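Local coordinates for protein RNase NGR3 (Nicotiana glutinosa, PDB 1VD3) that probably cleaves RNA as an endonuclease of the RNase T2 family, and binds the nucleotide 2'-UMP in its active-site cleft, at residues Phe10-Gln15 with Trp46-Asn51; Val14-Ala19 with Asp39-Gly44; Pro159-Asn164 with Arg197-Lys202. All coordinates share one frame; numbering follows the deposited sequence.

Interaction 1: residues Phe10-Gln15 with Trp46-Asn51. With U2P (phosphoric acid mono-[2-(2,4-dioxo-3,4-dihydro-2H-pyrimidin-1-yl)-4-hydroxy-5-hydroxymethyl-tetrahydro-furan-3-yl] ester), chain B.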
loop_
_atom_site.group_PDB
_atom_site.type_symbol
_atom_site.label_atom_id
_atom_site.label_comp_id
_atom_site.label_asym_id
_atom_site.label_seq_id
_atom_site.Cartn_x
_atom_site.Cartn_y
_atom_site.Cartn_z
ATOM N N PHE A 10 9.680 12.549 4.458
ATOM C CA PHE A 10 9.443 11.688 3.305
ATOM C C PHE A 10 8.080 11.012 3.428
ATOM O O PHE A 10 7.387 11.171 4.436
ATOM C CB PHE A 10 10.528 10.609 3.241
ATOM C CG PHE A 10 10.497 9.658 4.412
ATOM C CD1 PHE A 10 9.770 8.474 4.347
ATOM C CD2 PHE A 10 11.160 9.972 5.596
ATOM C CE1 PHE A 10 9.701 7.616 5.444
ATOM C CE2 PHE A 10 11.096 9.122 6.699
ATOM C CZ PHE A 10 10.366 7.941 6.623
ATOM N N PHE A 11 7.710 10.258 2.397
ATOM C CA PHE A 11 6.453 9.517 2.394
ATOM C C PHE A 11 6.717 8.032 2.415
ATOM O O PHE A 11 7.643 7.550 1.770
ATOM C CB PHE A 11 5.646 9.703 1.103
ATOM C CG PHE A 11 5.031 11.046 0.925
ATOM C CD1 PHE A 11 5.662 12.009 0.146
ATOM C CD2 PHE A 11 3.766 11.312 1.437
ATOM C CE1 PHE A 11 5.036 13.221 -0.133
ATOM C CE2 PHE A 11 3.130 12.525 1.165
ATOM C CZ PHE A 11 3.766 13.480 0.376
ATOM N N TYR A 12 5.881 7.304 3.139
ATOM C CA TYR A 12 5.941 5.858 3.092
ATOM C C TYR A 12 4.805 5.610 2.095
ATOM O O TYR A 12 3.696 6.106 2.305
ATOM C CB TYR A 12 5.542 5.235 4.426
ATOM C CG TYR A 12 6.693 4.898 5.333
ATOM C CD1 TYR A 12 6.611 5.135 6.706
ATOM C CD2 TYR A 12 7.852 4.309 4.830
ATOM C CE1 TYR A 12 7.655 4.791 7.552
ATOM C CE2 TYR A 12 8.903 3.962 5.672
ATOM C CZ TYR A 12 8.794 4.207 7.031
ATOM O OH TYR A 12 9.831 3.862 7.871
ATOM N N PHE A 13 5.077 4.916 0.995
ATOM C CA PHE A 13 4.013 4.588 0.053
ATOM C C PHE A 13 3.758 3.117 0.363
ATOM O O PHE A 13 4.625 2.259 0.151
ATOM C CB PHE A 13 4.447 4.780 -1.407
ATOM C CG PHE A 13 3.413 4.319 -2.405
ATOM C CD1 PHE A 13 2.094 4.768 -2.320
ATOM C CD2 PHE A 13 3.752 3.431 -3.418
ATOM C CE1 PHE A 13 1.131 4.338 -3.228
ATOM C CE2 PHE A 13 2.795 2.993 -4.335
ATOM C CZ PHE A 13 1.483 3.448 -4.239
ATOM N N VAL A 14 2.576 2.844 0.901
ATOM C CA VAL A 14 2.208 1.506 1.330
ATOM C C VAL A 14 1.181 0.823 0.440
ATOM O O VAL A 14 0.078 1.332 0.229
ATOM C CB VAL A 14 1.648 1.543 2.777
ATOM C CG1 VAL A 14 1.542 0.130 3.340
ATOM C CG2 VAL A 14 2.533 2.433 3.661
ATOM N N GLN A 15 1.563 -0.339 -0.073
ATOM C CA GLN A 15 0.692 -1.130 -0.918
ATOM C C GLN A 15 0.464 -2.445 -0.197
ATOM O O GLN A 15 1.258 -2.840 0.662
ATOM C CB GLN A 15 1.355 -1.409 -2.267
ATOM C CG GLN A 15 1.618 -0.163 -3.097
ATOM C CD GLN A 15 2.268 -0.489 -4.423
ATOM O OE1 GLN A 15 1.622 -1.015 -5.332
ATOM N NE2 GLN A 15 3.558 -0.193 -4.537
ATOM N N TRP A 46 1.777 7.963 3.153
ATOM C CA TRP A 46 1.945 8.597 4.456
ATOM C C TRP A 46 3.128 9.523 4.710
ATOM O O TRP A 46 4.279 9.110 4.609
ATOM C CB TRP A 46 2.004 7.536 5.562
ATOM C CG TRP A 46 0.990 6.436 5.526
ATOM C CD1 TRP A 46 -0.293 6.495 5.055
ATOM C CD2 TRP A 46 1.149 5.127 6.089
ATOM N NE1 TRP A 46 -0.944 5.301 5.299
ATOM C CE2 TRP A 46 -0.079 4.447 5.931
ATOM C CE3 TRP A 46 2.214 4.465 6.716
ATOM C CZ2 TRP A 46 -0.270 3.133 6.376
ATOM C CZ3 TRP A 46 2.021 3.154 7.161
ATOM C CH2 TRP A 46 0.791 2.508 6.988
ATOM N N PRO A 47 2.852 10.789 5.058
ATOM C CA PRO A 47 3.928 11.741 5.348
ATOM C C PRO A 47 4.576 11.206 6.634
ATOM O O PRO A 47 3.862 10.823 7.563
ATOM C CB PRO A 47 3.175 13.044 5.589
ATOM C CG PRO A 47 1.971 12.908 4.691
ATOM C CD PRO A 47 1.555 11.476 4.931
ATOM N N ASN A 48 5.903 11.168 6.691
ATOM C CA ASN A 48 6.598 10.638 7.869
ATOM C C ASN A 48 7.829 11.467 8.242
ATOM O O ASN A 48 8.315 12.273 7.443
ATOM C CB ASN A 48 7.027 9.188 7.590
ATOM C CG ASN A 48 7.143 8.346 8.850
ATOM O OD1 ASN A 48 8.100 8.474 9.618
ATOM N ND2 ASN A 48 6.165 7.471 9.068
ATOM N N TYR A 49 8.322 11.260 9.464
ATOM C CA TYR A 49 9.520 11.939 9.962
ATOM C C TYR A 49 10.638 10.905 10.012
ATOM O O TYR A 49 10.383 9.713 10.159
ATOM C CB TYR A 49 9.307 12.463 11.384
ATOM C CG TYR A 49 8.276 13.551 11.529
ATOM C CD1 TYR A 49 7.413 13.565 12.625
ATOM C CD2 TYR A 49 8.188 14.594 10.607
ATOM C CE1 TYR A 49 6.491 14.587 12.803
ATOM C CE2 TYR A 49 7.268 15.628 10.776
ATOM C CZ TYR A 49 6.422 15.614 11.879
ATOM O OH TYR A 49 5.508 16.625 12.057
ATOM N N GLU A 50 11.881 11.357 9.907
ATOM C CA GLU A 50 13.002 10.437 9.967
ATOM C C GLU A 50 13.232 9.918 11.387
ATOM O O GLU A 50 14.016 8.990 11.598
ATOM C CB GLU A 50 14.265 11.110 9.420
ATOM C CG GLU A 50 14.308 11.113 7.900
ATOM C CD GLU A 50 15.568 11.734 7.341
ATOM O OE1 GLU A 50 16.616 11.672 8.018
ATOM O OE2 GLU A 50 15.508 12.272 6.216
ATOM N N ASN A 51 12.542 10.502 12.362
ATOM C CA ASN A 51 12.695 10.053 13.742
ATOM C C ASN A 51 11.731 8.917 14.093
ATOM O O ASN A 51 11.599 8.544 15.258
ATOM C CB ASN A 51 12.511 11.220 14.724
ATOM C CG ASN A 51 11.105 11.795 14.706
ATOM O OD1 ASN A 51 10.173 11.192 14.170
ATOM N ND2 ASN A 51 10.945 12.966 15.311
HETATM O "O5'" U2P B . -0.719 -1.354 11.528
HETATM C "C5'" U2P B . -0.446 -0.001 11.968
HETATM C "C4'" U2P B . -1.496 0.959 11.393
HETATM O "O4'" U2P B . -1.180 2.363 11.837
HETATM C "C1'" U2P B . -0.920 3.372 10.731
HETATM N N1 U2P B . 0.485 3.968 10.664
HETATM C C6 U2P B . 1.487 3.076 10.956
HETATM C C5 U2P B . 2.856 3.368 10.717
HETATM C C4 U2P B . 3.198 4.703 10.178
HETATM O O4 U2P B . 4.341 5.003 9.848
HETATM N N3 U2P B . 2.108 5.623 10.062
HETATM C C2 U2P B . 0.744 5.336 10.307
HETATM O O2 U2P B . -0.093 6.209 10.208
HETATM C "C2'" U2P B . -1.561 2.625 9.541
HETATM O "O2'" U2P B . -3.003 2.830 9.463
HETATM P P U2P B . -3.757 4.088 8.893
HETATM O O1P U2P B . -5.148 4.464 8.936
HETATM O O2P U2P B . -2.843 5.270 8.957
HETATM O O3P U2P B . -3.743 3.770 7.476
HETATM C "C3'" U2P B . -1.349 1.135 9.862
HETATM O "O3'" U2P B . -2.390 0.362 9.159
#
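Phe10 to Tyr12 pair antiparallel with Trp46 to Asn48, the strand axes 4.5 Å apart at closest and their directions 142° apart, with Phe10–Asn48 and Tyr12–Trp46 as hydrogen-bonded pairs around the non-hydrogen-bonded pair Phe11–Pro47. The bond from Trp46 N to Tyr12 O, 2.8 Å, is almost straight, at 176° about the hydrogen. Between these pairs Phe11 CA comes 3.1 Å from Trp46 O in a CA-H...O contact. Pro47 CG meets Phe11 CE2 at 3.7 Å on the face of the sheet that carries those two residues. Phe10, Tyr12, Trp46 and Asn48 share the other face. With its CG set between backbone N and carbonyl carbon (chi1 65°), the Phe10 ring lies alongside Asn48, whose CB sits over one ring face in a CH-pi contact. Glu50 CG reaches the edge of the same ring.

This face of the antiparallel sheet, in an RNase T2-type fold, forms the base side of the nucleotide pocket. The Trp46 indole is covered on both faces: Val14 CG2 stands 3.5 Å from the centroid of its six-membered ring, nearly on the normal, while the uracil of the bound 2'-UMP lies over the opposite face. Trp46 CE3 is 3.5 Å from uracil N3. Rotation of the indole is further restrained by the hydrogen bond from Trp46 NE1 to Glu97, and Tyr12 OH is hydrogen-bonded to Ile192 O.

Interaction 2: residues Val14-Ala19 with Asp39-Gly44. With U2P (phosphoric acid mono-[2-(2,4-dioxo-3,4-dihydro-2H-pyrimidin-1-yl)-4-hydroxy-5-hydroxymethyl-tetrahydro-furan-3-yl] ester), chain B.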
loop_
_atom_site.group_PDB
_atom_site.type_symbol
_atom_site.label_atom_id
_atom_site.label_comp_id
_atom_site.label_asym_id
_atom_site.label_seq_id
_atom_site.Cartn_x
_atom_site.Cartn_y
_atom_site.Cartn_z
ATOM N N VAL A 14 2.576 2.844 0.901
ATOM C CA VAL A 14 2.208 1.506 1.330
ATOM C C VAL A 14 1.181 0.823 0.440
ATOM O O VAL A 14 0.078 1.332 0.229
ATOM C CB VAL A 14 1.648 1.543 2.777
ATOM C CG1 VAL A 14 1.542 0.130 3.340
ATOM C CG2 VAL A 14 2.533 2.433 3.661
ATOM N N GLN A 15 1.563 -0.339 -0.073
ATOM C CA GLN A 15 0.692 -1.130 -0.918
ATOM C C GLN A 15 0.464 -2.445 -0.197
ATOM O O GLN A 15 1.258 -2.840 0.662
ATOM C CB GLN A 15 1.355 -1.409 -2.267
ATOM C CG GLN A 15 1.618 -0.163 -3.097
ATOM C CD GLN A 15 2.268 -0.489 -4.423
ATOM O OE1 GLN A 15 1.622 -1.015 -5.332
ATOM N NE2 GLN A 15 3.558 -0.193 -4.537
ATOM N N GLN A 16 -0.622 -3.126 -0.523
ATOM C CA GLN A 16 -0.840 -4.410 0.109
ATOM C C GLN A 16 -1.321 -5.446 -0.881
ATOM O O GLN A 16 -1.770 -5.118 -1.985
ATOM C CB GLN A 16 -1.813 -4.305 1.284
ATOM C CG GLN A 16 -3.253 -4.038 0.955
ATOM C CD GLN A 16 -4.165 -4.419 2.119
ATOM O OE1 GLN A 16 -3.820 -4.218 3.287
ATOM N NE2 GLN A 16 -5.330 -4.961 1.804
ATOM N N TRP A 17 -1.178 -6.705 -0.488
ATOM C CA TRP A 17 -1.603 -7.826 -1.310
ATOM C C TRP A 17 -2.960 -8.201 -0.743
ATOM O O TRP A 17 -3.049 -8.782 0.338
ATOM C CB TRP A 17 -0.618 -8.990 -1.165
ATOM C CG TRP A 17 -0.914 -10.141 -2.078
ATOM C CD1 TRP A 17 -1.204 -11.428 -1.713
ATOM C CD2 TRP A 17 -0.961 -10.110 -3.512
ATOM N NE1 TRP A 17 -1.430 -12.198 -2.830
ATOM C CE2 TRP A 17 -1.290 -11.416 -3.947
ATOM C CE3 TRP A 17 -0.759 -9.105 -4.472
ATOM C CZ2 TRP A 17 -1.418 -11.746 -5.303
ATOM C CZ3 TRP A 17 -0.886 -9.433 -5.824
ATOM C CH2 TRP A 17 -1.213 -10.745 -6.224
ATOM N N PRO A 18 -4.039 -7.865 -1.468
ATOM C CA PRO A 18 -5.413 -8.149 -1.050
ATOM C C PRO A 18 -5.640 -9.557 -0.520
ATOM O O PRO A 18 -6.275 -9.741 0.519
ATOM C CB PRO A 18 -6.220 -7.872 -2.318
ATOM C CG PRO A 18 -5.446 -6.787 -2.973
ATOM C CD PRO A 18 -4.020 -7.276 -2.819
ATOM N N ALA A 19 -5.123 -10.549 -1.234
ATOM C CA ALA A 19 -5.291 -11.944 -0.835
ATOM C C ALA A 19 -4.878 -12.223 0.606
ATOM O O ALA A 19 -5.542 -12.991 1.306
ATOM C CB ALA A 19 -4.515 -12.855 -1.783
ATOM N N ASP A 39 -3.904 -8.155 -7.765
ATOM C CA ASP A 39 -2.783 -7.256 -7.989
ATOM C C ASP A 39 -2.608 -6.472 -6.695
ATOM O O ASP A 39 -3.518 -6.438 -5.858
ATOM C CB ASP A 39 -3.117 -6.312 -9.155
ATOM C CG ASP A 39 -1.952 -5.419 -9.559
ATOM O OD1 ASP A 39 -0.811 -5.647 -9.104
ATOM O OD2 ASP A 39 -2.185 -4.484 -10.356
ATOM N N PHE A 40 -1.442 -5.862 -6.517
ATOM C CA PHE A 40 -1.209 -5.080 -5.315
ATOM C C PHE A 40 -2.075 -3.838 -5.373
ATOM O O PHE A 40 -2.212 -3.213 -6.424
ATOM C CB PHE A 40 0.264 -4.685 -5.194
ATOM C CG PHE A 40 1.161 -5.829 -4.830
ATOM C CD1 PHE A 40 1.603 -6.721 -5.800
ATOM C CD2 PHE A 40 1.525 -6.045 -3.504
ATOM C CE1 PHE A 40 2.392 -7.814 -5.454
ATOM C CE2 PHE A 40 2.310 -7.132 -3.148
ATOM C CZ PHE A 40 2.745 -8.020 -4.124
ATOM N N SER A 41 -2.669 -3.499 -4.235
ATOM C CA SER A 41 -3.530 -2.336 -4.126
ATOM C C SER A 41 -2.881 -1.312 -3.207
ATOM O O SER A 41 -1.939 -1.619 -2.482
ATOM C CB SER A 41 -4.882 -2.741 -3.547
ATOM O OG SER A 41 -4.721 -3.225 -2.227
ATOM N N ILE A 42 -3.398 -0.095 -3.233
ATOM C CA ILE A 42 -2.860 0.968 -2.394
ATOM C C ILE A 42 -3.480 0.938 -1.002
ATOM O O ILE A 42 -4.690 0.767 -0.864
ATOM C CB ILE A 42 -3.162 2.355 -3.013
ATOM C CG1 ILE A 42 -2.465 2.481 -4.371
ATOM C CG2 ILE A 42 -2.728 3.470 -2.054
ATOM C CD1 ILE A 42 -3.041 3.570 -5.254
ATOM N N HIS A 43 -2.651 1.069 0.030
ATOM C CA HIS A 43 -3.182 1.161 1.389
ATOM C C HIS A 43 -3.172 2.663 1.651
ATOM O O HIS A 43 -4.187 3.244 2.034
ATOM C CB HIS A 43 -2.297 0.441 2.424
ATOM C CG HIS A 43 -2.715 0.678 3.848
ATOM N ND1 HIS A 43 -2.418 -0.201 4.869
ATOM C CD2 HIS A 43 -3.397 1.699 4.424
ATOM C CE1 HIS A 43 -2.898 0.267 6.009
ATOM N NE2 HIS A 43 -3.496 1.420 5.766
ATOM N N GLY A 44 -2.018 3.294 1.432
ATOM C CA GLY A 44 -1.932 4.731 1.641
ATOM C C GLY A 44 -0.590 5.366 1.336
ATOM O O GLY A 44 0.400 4.676 1.117
HETATM O "O5'" U2P B . -0.719 -1.354 11.528
HETATM C "C5'" U2P B . -0.446 -0.001 11.968
HETATM C "C4'" U2P B . -1.496 0.959 11.393
HETATM O "O4'" U2P B . -1.180 2.363 11.837
HETATM C "C1'" U2P B . -0.920 3.372 10.731
HETATM N N1 U2P B . 0.485 3.968 10.664
HETATM C C6 U2P B . 1.487 3.076 10.956
HETATM C C5 U2P B . 2.856 3.368 10.717
HETATM C C4 U2P B . 3.198 4.703 10.178
HETATM O O4 U2P B . 4.341 5.003 9.848
HETATM N N3 U2P B . 2.108 5.623 10.062
HETATM C C2 U2P B . 0.744 5.336 10.307
HETATM O O2 U2P B . -0.093 6.209 10.208
HETATM C "C2'" U2P B . -1.561 2.625 9.541
HETATM O "O2'" U2P B . -3.003 2.830 9.463
HETATM P P U2P B . -3.757 4.088 8.893
HETATM O O1P U2P B . -5.148 4.464 8.936
HETATM O O2P U2P B . -2.843 5.270 8.957
HETATM O O3P U2P B . -3.743 3.770 7.476
HETATM C "C3'" U2P B . -1.349 1.135 9.862
HETATM O "O3'" U2P B . -2.390 0.362 9.159
#
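Trp17 meets Phe40 across the contact between Val14–Ala19 and Asp39–Gly44. Trp17 CG is anti to the backbone N (chi1 -175°), which extends the indole across Phe40 so that CE3 stands 3.4 Å above the centre of the phenyl ring. The planes meet obliquely, at 47°. Trp17 CZ3 continues past the phenyl ring to the Asp39 backbone, and Trp17 NE1 is hydrogen-bonded to Pro206 O. Pro18 CD adds a tight approach, 3.2 Å from Asp39 O.

Between the paired strands, Gln15 CB rests 3.3 Å from Ser41 O, while the Gln15 amide lies near Phe40 CB and gives its NE2 to Ser123. Gln16 CG touches Ser41 OG at 3.6 Å. The backbones bond Gln16 to Ser41 in both directions.

His43 CG is anti to its backbone N (chi1 172°); the side chain runs alongside Val14, and its far end carries NE2 beyond the strand pair to the phosphate, where NE2 donates a hydrogen bond to O3P of 2'-UMP, 2.9 Å, with the oxygen near the ring plane. His43 ND1 is hydrogen-bonded to Gln175 OE1, a second-shell contact that fixes the ring's rotation. Val14 O accepts from both His43 N, at 2.7 Å, and Gly44 N, at 3.1 Å. Two successive residues thus face one, the signature of a classic beta bulge, here placed at the predicted active-site histidine of an RNase T2-type phosphate site.

Interaction 3: residues Pro159-Asn164 with Arg197-Lys202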
loop_
_atom_site.group_PDB
_atom_site.type_symbol
_atom_site.label_atom_id
_atom_site.label_comp_id
_atom_site.label_asym_id
_atom_site.label_seq_id
_atom_site.Cartn_x
_atom_site.Cartn_y
_atom_site.Cartn_z
ATOM N N PRO A 159 12.539 -2.282 -0.968
ATOM C CA PRO A 159 11.269 -2.152 -0.254
ATOM C C PRO A 159 11.387 -2.778 1.128
ATOM O O PRO A 159 12.360 -3.477 1.422
ATOM C CB PRO A 159 10.313 -2.943 -1.131
ATOM C CG PRO A 159 11.175 -4.091 -1.554
ATOM C CD PRO A 159 12.476 -3.396 -1.935
ATOM N N TYR A 160 10.402 -2.504 1.973
ATOM C CA TYR A 160 10.337 -3.093 3.304
ATOM C C TYR A 160 9.105 -3.979 3.202
ATOM O O TYR A 160 8.049 -3.519 2.767
ATOM C CB TYR A 160 10.113 -2.029 4.374
ATOM C CG TYR A 160 9.683 -2.604 5.707
ATOM C CD1 TYR A 160 10.608 -3.176 6.580
ATOM C CD2 TYR A 160 8.341 -2.594 6.085
ATOM C CE1 TYR A 160 10.204 -3.721 7.803
ATOM C CE2 TYR A 160 7.927 -3.135 7.297
ATOM C CZ TYR A 160 8.860 -3.693 8.151
ATOM O OH TYR A 160 8.446 -4.205 9.353
ATOM N N ILE A 161 9.235 -5.244 3.586
ATOM C CA ILE A 161 8.112 -6.169 3.499
ATOM C C ILE A 161 7.488 -6.462 4.852
ATOM O O ILE A 161 8.180 -6.829 5.801
ATOM C CB ILE A 161 8.535 -7.530 2.890
ATOM C CG1 ILE A 161 9.248 -7.324 1.550
ATOM C CG2 ILE A 161 7.317 -8.417 2.719
ATOM C CD1 ILE A 161 8.394 -6.684 0.479
ATOM N N GLU A 162 6.174 -6.299 4.932
ATOM C CA GLU A 162 5.445 -6.593 6.151
ATOM C C GLU A 162 4.700 -7.887 5.878
ATOM O O GLU A 162 4.046 -8.021 4.845
ATOM C CB GLU A 162 4.437 -5.490 6.467
ATOM C CG GLU A 162 3.675 -5.736 7.755
ATOM C CD GLU A 162 2.627 -4.683 8.010
ATOM O OE1 GLU A 162 2.628 -3.659 7.293
ATOM O OE2 GLU A 162 1.807 -4.876 8.931
ATOM N N CYS A 163 4.810 -8.841 6.796
ATOM C CA CYS A 163 4.141 -10.128 6.639
ATOM C C CYS A 163 3.139 -10.368 7.749
ATOM O O CYS A 163 3.293 -9.855 8.855
ATOM C CB CYS A 163 5.166 -11.271 6.671
ATOM S SG CYS A 163 6.367 -11.230 5.311
ATOM N N ASN A 164 2.101 -11.137 7.442
ATOM C CA ASN A 164 1.122 -11.520 8.445
ATOM C C ASN A 164 0.952 -13.030 8.279
ATOM O O ASN A 164 1.712 -13.657 7.532
ATOM C CB ASN A 164 -0.210 -10.754 8.298
ATOM C CG ASN A 164 -0.959 -11.080 7.024
ATOM O OD1 ASN A 164 -2.148 -10.766 6.905
ATOM N ND2 ASN A 164 -0.279 -11.687 6.064
ATOM N N ARG A 197 8.838 -7.677 12.393
ATOM C CA ARG A 197 9.713 -8.817 12.146
ATOM C C ARG A 197 8.917 -10.100 11.939
ATOM O O ARG A 197 9.314 -11.176 12.390
ATOM C CB ARG A 197 10.708 -8.984 13.304
ATOM C CG ARG A 197 10.080 -9.216 14.672
ATOM C CD ARG A 197 11.154 -9.200 15.755
ATOM N NE ARG A 197 10.604 -9.363 17.098
ATOM C CZ ARG A 197 10.142 -10.510 17.589
ATOM N NH1 ARG A 197 10.159 -11.611 16.848
ATOM N NH2 ARG A 197 9.670 -10.554 18.829
ATOM N N GLY A 198 7.794 -9.977 11.239
ATOM C CA GLY A 198 6.956 -11.134 10.983
ATOM C C GLY A 198 7.304 -11.911 9.722
ATOM O O GLY A 198 6.649 -12.908 9.416
ATOM N N CYS A 199 8.328 -11.477 8.990
ATOM C CA CYS A 199 8.710 -12.167 7.757
ATOM C C CYS A 199 9.845 -13.171 7.903
ATOM O O CYS A 199 10.989 -12.802 8.180
ATOM C CB CYS A 199 9.122 -11.179 6.671
ATOM S SG CYS A 199 7.852 -10.044 6.030
ATOM N N GLY A 200 9.524 -14.440 7.689
ATOM C CA GLY A 200 10.532 -15.476 7.764
ATOM C C GLY A 200 11.340 -15.471 6.482
ATOM O O GLY A 200 11.083 -14.669 5.578
ATOM N N SER A 201 12.321 -16.365 6.399
ATOM C CA SER A 201 13.178 -16.464 5.228
ATOM C C SER A 201 12.392 -16.968 4.021
ATOM O O SER A 201 12.731 -16.665 2.878
ATOM C CB SER A 201 14.340 -17.411 5.519
ATOM O OG SER A 201 13.858 -18.670 5.950
ATOM N N LYS A 202 11.344 -17.742 4.295
ATOM C CA LYS A 202 10.469 -18.308 3.266
ATOM C C LYS A 202 9.046 -17.838 3.537
ATOM O O LYS A 202 8.532 -18.016 4.640
ATOM C CB LYS A 202 10.501 -19.838 3.323
ATOM C CG LYS A 202 11.651 -20.485 2.576
ATOM C CD LYS A 202 11.306 -20.633 1.105
ATOM C CE LYS A 202 12.329 -21.489 0.377
ATOM N NZ LYS A 202 11.909 -21.770 -1.026
HETATM O O HOH W 1 6.460 -8.262 9.199
#
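Cys163 and Cys199 are joined covalently by a disulfide, SG to SG 2.0 Å, the link that defines this contact between strand 160–165 and the loop ahead of strand 202–205. The torsion about the S–S bond is 97°, close to the unstrained right angle. Both sulfurs lie beside their own backbone N, anti to the carbonyl carbon (chi1 -63° for Cys163 and -65° for Cys199); these matching first torsions turn the sulfurs toward each other across a Cys163 CA to Cys199 CA distance of 5.1 Å.

Van der Waals contacts gather around the bridge. Ile161 CG2 lies 3.7 Å from Cys199 SG, and Ile161 O approaches the same sulfur at 3.2 Å, so Cys199 SG rests against the strand two residues before its partner. On the loop side, Gly198 O comes 3.5 Å from Cys163 CB. Leu144 of helix 144–155 touches both Ile161 and Cys199, placing the disulfide against the start of that helix.

Polar contact between the segments is made through solvent: one water accepts hydrogen bonds from Cys163 N and Gly198 N, each at 3.0 Å. No direct hydrogen bond crosses between them. The Glu162 side chain leaves the backbone away from the loop, and its OE1 is hydrogen-bonded to Tyr177 and Gln175.

The arrangement is a surface disulfide that pins an irregular C-terminal loop to a strand of the central antiparallel sheet.

Overall arrangement
From the N terminus, strand 10–16 enters both interaction 1 and interaction 2, and the returning strand 41–48 completes them. Interaction 2 closes the inner loop, 19 residues, and interaction 1 the outer one, 30, the inner nesting wholly within the outer. The early part of the first strand pairs with the late part of the second in antiparallel order. The two share Val14 and Gln15, and Phe13 CD1 packs 3.8 Å from Gly44 O between them. Both touch the bound nucleotide. Interaction 3 follows in series, closing a separate loop that contains strands 171–181 and 187–188. It touches neither of the others, but strand 171–181 joins strands 10–16 and 160–165 in one sheet.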